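Local coordinates for xylose isomerase-like TIM barrel domain-containing protein (Thermus thermophilus, PDB 3AYV) that binds a cluster of zinc ions in a TIM barrel, may protect against oxidative stress, and resembles apurinic/apyrimidinic endonucleases, at residues Ser53-Phe58 and Leu134-His139; Cys160-His165 and Val221-Glu226; His187-Asp192 and Asp196-Leu201. All blocks are in the same frame, centred on the assembly; numbering follows the deposited sequence.

Contact 1 of 3, residues Ser53-Phe58 and Leu134-His139. With ZN (zinc ion), chain E; ZN (zinc ion), chain F.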
loop_
_atom_site.group_PDB
_atom_site.type_symbol
_atom_site.label_atom_id
_atom_site.label_comp_id
_atom_site.label_asym_id
_atom_site.label_seq_id
_atom_site.Cartn_x
_atom_site.Cartn_y
_atom_site.Cartn_z
ATOM N N SER A 53 0.671 -5.128 8.968
ATOM C CA SER A 53 1.536 -4.347 8.100
ATOM C C SER A 53 1.100 -2.896 8.293
ATOM O O SER A 53 0.106 -2.630 8.966
ATOM C CB SER A 53 1.414 -4.798 6.639
ATOM O OG SER A 53 0.061 -4.924 6.212
ATOM N N VAL A 54 1.856 -1.945 7.746
ATOM C CA VAL A 54 1.444 -0.543 7.887
ATOM C C VAL A 54 1.437 0.138 6.530
ATOM O O VAL A 54 2.148 -0.275 5.614
ATOM C CB VAL A 54 2.348 0.302 8.835
ATOM C CG1 VAL A 54 2.434 -0.310 10.241
ATOM C CG2 VAL A 54 3.731 0.472 8.228
ATOM N N HIS A 55 0.611 1.178 6.416
ATOM C CA HIS A 55 0.722 2.118 5.286
ATOM C C HIS A 55 1.398 3.365 5.816
ATOM O O HIS A 55 0.906 4.007 6.748
ATOM C CB HIS A 55 -0.667 2.461 4.737
ATOM C CG HIS A 55 -0.621 3.051 3.365
ATOM N ND1 HIS A 55 0.120 4.180 3.059
ATOM C CD2 HIS A 55 -1.190 2.648 2.206
ATOM C CE1 HIS A 55 -0.007 4.445 1.768
ATOM N NE2 HIS A 55 -0.806 3.540 1.233
ATOM N N LEU A 56 2.571 3.688 5.261
ATOM C CA LEU A 56 3.329 4.848 5.665
ATOM C C LEU A 56 2.602 6.118 5.230
ATOM O O LEU A 56 1.714 6.049 4.393
ATOM C CB LEU A 56 4.748 4.791 5.090
ATOM C CG LEU A 56 5.577 3.602 5.589
ATOM C CD1 LEU A 56 6.859 3.498 4.822
ATOM C CD2 LEU A 56 5.896 3.782 7.106
ATOM N N PRO A 57 2.904 7.251 5.873
ATOM C CA PRO A 57 2.268 8.517 5.447
ATOM C C PRO A 57 2.488 8.768 3.954
ATOM O O PRO A 57 3.515 8.312 3.394
ATOM C CB PRO A 57 3.020 9.565 6.279
ATOM C CG PRO A 57 3.394 8.777 7.567
ATOM C CD PRO A 57 3.812 7.453 7.024
ATOM N N PHE A 58 1.549 9.480 3.313
ATOM C CA PHE A 58 1.700 9.793 1.897
ATOM C C PHE A 58 1.085 11.131 1.468
ATOM O O PHE A 58 1.490 11.673 0.438
ATOM C CB PHE A 58 1.095 8.689 1.021
ATOM C CG PHE A 58 -0.396 8.573 1.148
ATOM C CD1 PHE A 58 -1.246 9.245 0.252
ATOM C CD2 PHE A 58 -0.960 7.798 2.167
ATOM C CE1 PHE A 58 -2.620 9.150 0.376
ATOM C CE2 PHE A 58 -2.355 7.689 2.306
ATOM C CZ PHE A 58 -3.184 8.363 1.411
ATOM N N LEU A 134 7.555 -1.749 0.637
ATOM C CA LEU A 134 6.813 -2.020 -0.595
ATOM C C LEU A 134 6.366 -0.716 -1.209
ATOM O O LEU A 134 5.735 0.091 -0.549
ATOM C CB LEU A 134 5.563 -2.875 -0.336
ATOM C CG LEU A 134 5.801 -4.186 0.414
ATOM C CD1 LEU A 134 4.472 -4.744 0.894
ATOM C CD2 LEU A 134 6.521 -5.163 -0.528
ATOM N N LEU A 135 6.673 -0.542 -2.486
ATOM C CA LEU A 135 6.191 0.619 -3.243
ATOM C C LEU A 135 4.887 0.287 -3.950
ATOM O O LEU A 135 4.799 -0.708 -4.676
ATOM C CB LEU A 135 7.283 1.018 -4.269
ATOM C CG LEU A 135 7.010 2.127 -5.298
ATOM C CD1 LEU A 135 6.567 3.400 -4.578
ATOM C CD2 LEU A 135 8.275 2.340 -6.089
ATOM N N GLU A 136 3.872 1.140 -3.752
ATOM C CA GLU A 136 2.527 0.931 -4.324
ATOM C C GLU A 136 2.341 1.865 -5.525
ATOM O O GLU A 136 2.819 3.009 -5.481
ATOM C CB GLU A 136 1.493 1.251 -3.241
ATOM C CG GLU A 136 0.073 1.140 -3.668
ATOM C CD GLU A 136 -0.889 1.800 -2.695
ATOM O OE1 GLU A 136 -0.529 2.121 -1.555
ATOM O OE2 GLU A 136 -2.039 1.994 -3.076
ATOM N N ASN A 137 1.700 1.388 -6.605
ATOM C CA ASN A 137 1.397 2.304 -7.717
ATOM C C ASN A 137 0.282 3.261 -7.275
ATOM O O ASN A 137 -0.660 2.855 -6.578
ATOM C CB ASN A 137 0.965 1.552 -8.992
ATOM C CG ASN A 137 -0.263 0.656 -8.774
ATOM O OD1 ASN A 137 -0.214 -0.290 -7.990
ATOM N ND2 ASN A 137 -1.377 0.970 -9.468
ATOM N N SER A 138 0.394 4.509 -7.722
ATOM C CA SER A 138 -0.588 5.542 -7.449
ATOM C C SER A 138 -0.955 6.238 -8.764
ATOM O O SER A 138 -1.856 5.769 -9.466
ATOM C CB SER A 138 -0.080 6.503 -6.358
ATOM O OG SER A 138 1.175 7.087 -6.704
ATOM N N HIS A 139 -0.185 7.250 -9.160
ATOM C CA HIS A 139 -0.471 8.054 -10.334
ATOM C C HIS A 139 0.450 7.809 -11.517
ATOM O O HIS A 139 0.344 8.527 -12.507
ATOM C CB HIS A 139 -0.463 9.566 -9.968
ATOM C CG HIS A 139 -1.498 9.915 -8.951
ATOM N ND1 HIS A 139 -2.811 10.165 -9.285
ATOM C CD2 HIS A 139 -1.432 9.980 -7.597
ATOM C CE1 HIS A 139 -3.506 10.396 -8.183
ATOM N NE2 HIS A 139 -2.691 10.287 -7.144
HETATM ZN ZN ZN E . -1.789 3.405 -0.836
HETATM ZN ZN ZN F . -3.863 1.151 -2.410
HETATM O O HOH W 1 -3.542 2.407 -0.240
HETATM O O HOH W 2 -3.557 5.107 -0.664
HETATM O O HOH W 3 -5.667 2.704 -1.971
#

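Contact 2 of 3, residues Cys160-His165 and Val221-Glu226. With ZN (zinc ion), chain F; ZN (zinc ion), chain G.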
loop_
_atom_site.group_PDB
_atom_site.type_symbol
_atom_site.label_atom_id
_atom_site.label_comp_id
_atom_site.label_asym_id
_atom_site.label_seq_id
_atom_site.Cartn_x
_atom_site.Cartn_y
_atom_site.Cartn_z
ATOM N N CYS A 160 3.610 -3.297 -4.356
ATOM C CA CYS A 160 2.224 -3.496 -3.959
ATOM C C CYS A 160 1.343 -2.997 -5.109
ATOM O O CYS A 160 1.421 -1.820 -5.482
ATOM C CB CYS A 160 1.929 -2.700 -2.675
ATOM S SG CYS A 160 0.145 -2.730 -2.244
ATOM N N PHE A 161 0.507 -3.873 -5.667
ATOM C CA PHE A 161 -0.350 -3.494 -6.781
ATOM C C PHE A 161 -1.731 -3.111 -6.276
ATOM O O PHE A 161 -2.409 -3.902 -5.603
ATOM C CB PHE A 161 -0.486 -4.640 -7.800
ATOM C CG PHE A 161 -1.445 -4.356 -8.955
ATOM C CD1 PHE A 161 -1.411 -3.149 -9.654
ATOM C CD2 PHE A 161 -2.390 -5.320 -9.336
ATOM C CE1 PHE A 161 -2.293 -2.921 -10.712
ATOM C CE2 PHE A 161 -3.251 -5.116 -10.400
ATOM C CZ PHE A 161 -3.214 -3.903 -11.094
ATOM N N ASP A 162 -2.146 -1.907 -6.660
ATOM C CA ASP A 162 -3.487 -1.434 -6.443
ATOM C C ASP A 162 -4.160 -1.266 -7.786
ATOM O O ASP A 162 -3.856 -0.317 -8.508
ATOM C CB ASP A 162 -3.448 -0.093 -5.708
ATOM C CG ASP A 162 -4.838 0.368 -5.284
ATOM O OD1 ASP A 162 -5.753 0.471 -6.118
ATOM O OD2 ASP A 162 -5.029 0.609 -4.097
ATOM N N ALA A 163 -5.074 -2.173 -8.127
ATOM C CA ALA A 163 -5.672 -2.186 -9.474
ATOM C C ALA A 163 -6.557 -0.970 -9.754
ATOM O O ALA A 163 -6.619 -0.501 -10.886
ATOM C CB ALA A 163 -6.461 -3.504 -9.719
ATOM N N ALA A 164 -7.247 -0.485 -8.731
ATOM C CA ALA A 164 -8.110 0.690 -8.905
ATOM C C ALA A 164 -7.283 1.941 -9.233
ATOM O O ALA A 164 -7.695 2.761 -10.060
ATOM C CB ALA A 164 -8.962 0.912 -7.668
ATOM N N HIS A 165 -6.123 2.093 -8.588
ATOM C CA HIS A 165 -5.272 3.225 -8.916
ATOM C C HIS A 165 -4.856 3.148 -10.367
ATOM O O HIS A 165 -4.828 4.173 -11.049
ATOM C CB HIS A 165 -4.030 3.271 -8.020
ATOM C CG HIS A 165 -4.329 3.608 -6.596
ATOM N ND1 HIS A 165 -3.367 3.565 -5.611
ATOM C CD2 HIS A 165 -5.489 3.966 -5.981
ATOM C CE1 HIS A 165 -3.915 3.889 -4.450
ATOM N NE2 HIS A 165 -5.202 4.130 -4.651
ATOM N N VAL A 221 -4.826 -6.966 1.029
ATOM C CA VAL A 221 -5.311 -5.965 1.952
ATOM C C VAL A 221 -6.627 -5.440 1.385
ATOM O O VAL A 221 -6.680 -4.996 0.247
ATOM C CB VAL A 221 -4.337 -4.755 2.091
ATOM C CG1 VAL A 221 -4.956 -3.703 3.042
ATOM C CG2 VAL A 221 -2.997 -5.209 2.635
ATOM N N LEU A 222 -7.684 -5.534 2.166
ATOM C CA LEU A 222 -8.965 -4.987 1.758
ATOM C C LEU A 222 -8.969 -3.499 2.089
ATOM O O LEU A 222 -9.084 -3.096 3.244
ATOM C CB LEU A 222 -10.125 -5.714 2.452
ATOM C CG LEU A 222 -10.158 -7.220 2.167
ATOM C CD1 LEU A 222 -11.300 -7.866 2.951
ATOM C CD2 LEU A 222 -10.328 -7.476 0.665
ATOM N N GLU A 223 -8.818 -2.694 1.048
ATOM C CA GLU A 223 -8.809 -1.252 1.164
ATOM C C GLU A 223 -10.216 -0.773 0.843
ATOM O O GLU A 223 -10.480 -0.215 -0.218
ATOM C CB GLU A 223 -7.796 -0.704 0.189
ATOM C CG GLU A 223 -6.412 -0.928 0.759
ATOM C CD GLU A 223 -5.527 0.185 0.458
ATOM O OE1 GLU A 223 -4.844 0.706 1.390
ATOM O OE2 GLU A 223 -5.529 0.524 -0.745
ATOM N N VAL A 224 -11.118 -1.064 1.772
ATOM C CA VAL A 224 -12.549 -0.938 1.550
ATOM C C VAL A 224 -13.134 -0.057 2.635
ATOM O O VAL A 224 -12.855 -0.250 3.829
ATOM C CB VAL A 224 -13.224 -2.346 1.534
ATOM C CG1 VAL A 224 -14.738 -2.253 1.537
ATOM C CG2 VAL A 224 -12.777 -3.137 0.300
ATOM N N ARG A 225 -13.956 0.907 2.229
ATOM C CA ARG A 225 -14.460 1.881 3.180
ATOM C C ARG A 225 -15.777 1.485 3.819
ATOM O O ARG A 225 -16.171 2.044 4.842
ATOM C CB ARG A 225 -14.441 3.293 2.584
ATOM C CG ARG A 225 -13.001 3.843 2.583
ATOM C CD ARG A 225 -12.930 5.366 2.469
ATOM N NE ARG A 225 -12.980 5.808 1.078
ATOM C CZ ARG A 225 -11.908 6.044 0.317
ATOM N NH1 ARG A 225 -10.676 5.894 0.802
ATOM N NH2 ARG A 225 -12.071 6.442 -0.942
ATOM N N GLU A 226 -16.427 0.473 3.252
ATOM C CA GLU A 226 -17.675 -0.066 3.800
ATOM C C GLU A 226 -17.346 -1.363 4.542
ATOM O O GLU A 226 -16.188 -1.784 4.549
ATOM C CB GLU A 226 -18.676 -0.311 2.663
ATOM C CG GLU A 226 -18.090 -0.945 1.361
ATOM C CD GLU A 226 -18.998 -0.772 0.120
ATOM O OE1 GLU A 226 -19.988 -0.009 0.203
ATOM O OE2 GLU A 226 -18.736 -1.385 -0.943
HETATM ZN ZN ZN F . -3.863 1.151 -2.410
HETATM ZN ZN ZN G . -6.895 4.052 -3.168
HETATM O O HOH W 4 -7.641 2.029 -4.189
HETATM O O HOH W 1 -3.542 2.407 -0.240
HETATM O O HOH W 3 -5.667 2.704 -1.971
HETATM O O HOH W 5 -6.245 5.873 -2.150
#

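Contact 3 of 3, residues His187-Asp192 and Asp196-Leu201. With ZN (zinc ion), chain G; ZN (zinc ion), chain F.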
loop_
_atom_site.group_PDB
_atom_site.type_symbol
_atom_site.label_atom_id
_atom_site.label_comp_id
_atom_site.label_asym_id
_atom_site.label_seq_id
_atom_site.Cartn_x
_atom_site.Cartn_y
_atom_site.Cartn_z
ATOM N N HIS A 187 -3.423 -4.555 -2.969
ATOM C CA HIS A 187 -4.437 -3.689 -2.390
ATOM C C HIS A 187 -5.711 -3.903 -3.176
ATOM O O HIS A 187 -5.762 -3.634 -4.377
ATOM C CB HIS A 187 -3.983 -2.231 -2.452
ATOM C CG HIS A 187 -3.114 -1.828 -1.305
ATOM N ND1 HIS A 187 -2.707 -0.529 -1.107
ATOM C CD2 HIS A 187 -2.601 -2.542 -0.273
ATOM C CE1 HIS A 187 -1.942 -0.462 -0.029
ATOM N NE2 HIS A 187 -1.874 -1.668 0.504
ATOM N N LEU A 188 -6.731 -4.416 -2.494
ATOM C CA LEU A 188 -7.956 -4.861 -3.159
ATOM C C LEU A 188 -9.158 -4.009 -2.828
ATOM O O LEU A 188 -9.401 -3.697 -1.666
ATOM C CB LEU A 188 -8.275 -6.297 -2.769
ATOM C CG LEU A 188 -7.214 -7.352 -3.135
ATOM C CD1 LEU A 188 -7.766 -8.689 -2.621
ATOM C CD2 LEU A 188 -7.018 -7.405 -4.628
ATOM N N ASN A 189 -9.883 -3.635 -3.873
ATOM C CA ASN A 189 -11.192 -2.999 -3.761
ATOM C C ASN A 189 -11.757 -2.901 -5.166
ATOM O O ASN A 189 -11.135 -3.427 -6.091
ATOM C CB ASN A 189 -11.108 -1.632 -3.042
ATOM C CG ASN A 189 -10.160 -0.651 -3.721
ATOM O OD1 ASN A 189 -10.059 -0.610 -4.950
ATOM N ND2 ASN A 189 -9.455 0.145 -2.912
ATOM N N ASP A 190 -12.924 -2.263 -5.327
ATOM C CA ASP A 190 -13.460 -2.023 -6.652
ATOM C C ASP A 190 -13.830 -0.548 -6.855
ATOM O O ASP A 190 -13.926 0.228 -5.901
ATOM C CB ASP A 190 -14.646 -2.953 -6.962
ATOM C CG ASP A 190 -14.643 -3.443 -8.405
ATOM O OD1 ASP A 190 -13.981 -2.817 -9.264
ATOM O OD2 ASP A 190 -15.366 -4.422 -8.717
ATOM N N THR A 191 -14.014 -0.195 -8.112
ATOM C CA THR A 191 -14.231 1.178 -8.524
ATOM C C THR A 191 -15.229 1.157 -9.680
ATOM O O THR A 191 -15.354 0.151 -10.389
ATOM C CB THR A 191 -12.910 1.836 -8.992
ATOM O OG1 THR A 191 -13.215 3.077 -9.651
ATOM C CG2 THR A 191 -12.131 0.924 -9.967
ATOM N N ASP A 192 -15.929 2.271 -9.868
ATOM C CA ASP A 192 -16.761 2.463 -11.054
ATOM C C ASP A 192 -15.980 2.833 -12.315
ATOM O O ASP A 192 -16.569 3.031 -13.388
ATOM C CB ASP A 192 -17.853 3.504 -10.759
ATOM C CG ASP A 192 -17.296 4.868 -10.312
ATOM O OD1 ASP A 192 -16.067 5.096 -10.295
ATOM O OD2 ASP A 192 -18.127 5.739 -9.977
ATOM N N ASP A 196 -11.628 6.632 -7.277
ATOM C CA ASP A 196 -11.074 5.610 -6.404
ATOM C C ASP A 196 -12.041 5.340 -5.245
ATOM O O ASP A 196 -11.908 5.895 -4.163
ATOM C CB ASP A 196 -9.714 6.060 -5.893
ATOM C CG ASP A 196 -8.938 4.936 -5.237
ATOM O OD1 ASP A 196 -9.150 3.739 -5.515
ATOM O OD2 ASP A 196 -8.102 5.289 -4.424
ATOM N N ARG A 197 -13.018 4.465 -5.502
ATOM C CA ARG A 197 -14.192 4.309 -4.635
ATOM C C ARG A 197 -13.957 3.550 -3.361
ATOM O O ARG A 197 -14.655 3.798 -2.355
ATOM C CB ARG A 197 -15.336 3.634 -5.411
ATOM C CG ARG A 197 -15.838 4.463 -6.568
ATOM C CD ARG A 197 -16.591 5.666 -6.030
ATOM N NE ARG A 197 -17.346 6.301 -7.089
ATOM C CZ ARG A 197 -18.237 7.272 -6.887
ATOM N NH1 ARG A 197 -18.472 7.732 -5.672
ATOM N NH2 ARG A 197 -18.880 7.770 -7.917
ATOM N N HIS A 198 -12.974 2.649 -3.378
ATOM C CA HIS A 198 -12.743 1.764 -2.235
ATOM C C HIS A 198 -14.010 0.959 -1.898
ATOM O O HIS A 198 -14.346 0.782 -0.731
ATOM C CB HIS A 198 -12.196 2.537 -1.012
ATOM C CG HIS A 198 -10.772 2.974 -1.170
ATOM N ND1 HIS A 198 -9.842 2.870 -0.158
ATOM C CD2 HIS A 198 -10.104 3.459 -2.246
ATOM C CE1 HIS A 198 -8.671 3.301 -0.591
ATOM N NE2 HIS A 198 -8.806 3.676 -1.850
ATOM N N TRP A 199 -14.700 0.496 -2.938
ATOM C CA TRP A 199 -15.877 -0.348 -2.745
ATOM C C TRP A 199 -15.443 -1.795 -2.543
ATOM O O TRP A 199 -14.315 -2.170 -2.892
ATOM C CB TRP A 199 -16.777 -0.299 -3.965
ATOM C CG TRP A 199 -17.539 0.992 -4.198
ATOM C CD1 TRP A 199 -17.836 1.976 -3.282
ATOM C CD2 TRP A 199 -18.156 1.387 -5.427
ATOM N NE1 TRP A 199 -18.587 2.970 -3.889
ATOM C CE2 TRP A 199 -18.794 2.630 -5.202
ATOM C CE3 TRP A 199 -18.220 0.818 -6.706
ATOM C CZ2 TRP A 199 -19.498 3.303 -6.217
ATOM C CZ3 TRP A 199 -18.910 1.496 -7.717
ATOM C CH2 TRP A 199 -19.535 2.720 -7.462
ATOM N N ASN A 200 -16.342 -2.602 -1.988
ATOM C CA ASN A 200 -16.149 -4.059 -1.945
ATOM C C ASN A 200 -15.922 -4.707 -3.305
ATOM O O ASN A 200 -16.451 -4.260 -4.326
ATOM C CB ASN A 200 -17.378 -4.734 -1.299
ATOM C CG ASN A 200 -17.336 -4.681 0.210
ATOM O OD1 ASN A 200 -18.260 -4.187 0.856
ATOM N ND2 ASN A 200 -16.276 -5.191 0.781
ATOM N N LEU A 201 -15.141 -5.784 -3.309
ATOM C CA LEU A 201 -14.958 -6.602 -4.514
ATOM C C LEU A 201 -16.335 -7.014 -5.019
ATOM O O LEU A 201 -17.215 -7.280 -4.207
ATOM C CB LEU A 201 -14.137 -7.846 -4.174
ATOM C CG LEU A 201 -12.743 -7.593 -3.591
ATOM C CD1 LEU A 201 -12.002 -8.938 -3.369
ATOM C CD2 LEU A 201 -11.956 -6.659 -4.526
HETATM ZN ZN ZN G . -6.895 4.052 -3.168
HETATM ZN ZN ZN F . -3.863 1.151 -2.410
HETATM O O HOH W 4 -7.641 2.029 -4.189
HETATM O O HOH W 6 -11.205 1.908 -5.540
HETATM O O HOH W 1 -3.542 2.407 -0.240
HETATM O O HOH W 3 -5.667 2.704 -1.971
HETATM O O HOH W 5 -6.245 5.873 -2.150
#

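Contact 1 of 3, residues Ser53-Phe58 and Leu134-His139
With CG swung away from the backbone N on both residues (chi1 -162° in H55, 178° in E136), an imidazole and a carboxylate from two barrel strands reach into the barrel mouth and meet at one zinc ion. H55 NE2 binds it at 2.3 Å. E136, its chain extended beyond CG, brings OE1 to the same ion at 1.9 Å. The two side chains cross at about a right angle, with the ring plane and the carboxylate plane 76° apart. Sharing a metal brings H55 NE2 and E136 OE1 to 3.1 Å without any hydrogen bond between them; the ion is the link.

The other ring nitrogen is tied down as well. H55 ND1 donates to L56 O over 2.8 Å, with the acceptor in the ring plane and the donor on a carbonyl lone pair, which fixes the ring's rotation and leaves NE2 to face the metal. H96 completes the protein ligands of this zinc, and two waters add to its shell.

The other oxygen, E136 OE2, lies 2.1 Å from a second zinc. E136 is thus a bridging carboxylate, and water 1 touches both ions too. Two zinc ions on one water would probably polarise it, consistent with the multinuclear zinc sites of AP endonuclease relatives.

Contact 2 of 3, residues Cys160-His165 and Val221-Glu226
D162 and E223 meet at one zinc ion, their oxygens at neighbouring corners of its shell, with the carboxylate planes 67° apart. Each gives the metal a single oxygen: D162 OD2 binds it at 2.1 Å and E223 OE2 at 2.4 Å. The two oxygens, D162 OD2 and E223 OE2, are 3.4 Å from each other, a spacing set by the ion they share. E223 arrives by a bent route, the chain turning at chi2 (-143°), and its second oxygen turns to water 1, which gives OE1 a weak hydrogen bond while also coordinating the ion.

D162 has a second task. It occupies the N-cap of the helix that follows its strand, and OD1 accepts from H165 N at 3.0 Å, met from above the carboxylate plane. The same helical turn lays the H165 ring against the aspartate: D162 CG sits 3.4 Å above the imidazole plane, over its centre. One carboxylate therefore serves the metal with one oxygen and the helix start with the other, while H165 NE2 points on to a neighbouring zinc at 2.2 Å. Water 3 lies between the two ions and binds both, and water 4, on the H165 zinc, is also placed to donate to D162 OD2. N137 O receives H165 ND1, a second-shell bond that orients the ring.

In the barrel, strand 185-188 runs between strands 158-162 and 219-222, and its H187, together with E136 of strand 132-136, completes the protein ligands around the zinc that D162 and E223 share. Helix 163-169, capped by D162, follows directly on strand 158-162, whereas L222, on the outer side of its own strand, packs on helix 229-240.

Contact 3 of 3, residues His187-Asp192 and Asp196-Leu201
D192 OD2 accepts two hydrogen bonds from R197, NE and NH2 each 3.0 Å away, in a side-on salt bridge. OD2 lies near the guanidinium plane, whereas the carboxylate is turned 72° against that plane. Both nitrogens approach from the same face: NH2 on the syn side, NE from well above the carboxylate. D192 OD1 is engaged by V194 N.

Alongside, the chain folds back on itself in a single antiparallel hydrogen-bonded pair. D190 N donates to W199 O at 2.8 Å and W199 N returns a bond to D190 O at 3.1 Å. The indole then lies against D192, with W199 CH2 and D192 CB 3.8 Å apart, while R197 CB lies over one indole face, toward its rim. D192 N, beside the indole, is buried without a partner.

Toward the metals, N189 takes the torsion between N and the carbonyl carbon (chi1 57°), which carries its amide over one face of the H198 ring; N189 ND2 is 3.4 Å above it, offset toward the rim. That ND2 donates to E223 O and to water 4, itself well placed to donate to D196 OD1.

D196 OD2 and H198 NE2 bind one zinc, at 2.1 and 2.4 Å, and H165 is its third protein ligand. The paired, salt-bridged turn probably helps to hold two ligands in place on an irregular loop, and the metal-bound water is probably polarised between cation and carboxylate.

How the contacts relate
The three contacts lie at the C-terminal ends of the strands of a closed eight-stranded parallel TIM barrel, where strands 52-55, 132-136, 158-162, 185-188 and 219-222 each deliver a zinc ligand at or just beyond their ends. Contact 1 is complete before the first segment of contact 2 begins, and both segments of contact 3 fall between the two of contact 2. Centres of contacts 2 and 3 are 6 Å apart, those of contacts 1 and 2 are 11 Å, and those of contacts 1 and 3 are 16 Å. One zinc touches all three, and a second joins contacts 2 and 3. Residues distant in sequence thereby build one continuous metal cluster, illustrating how a barrel concentrates ligands.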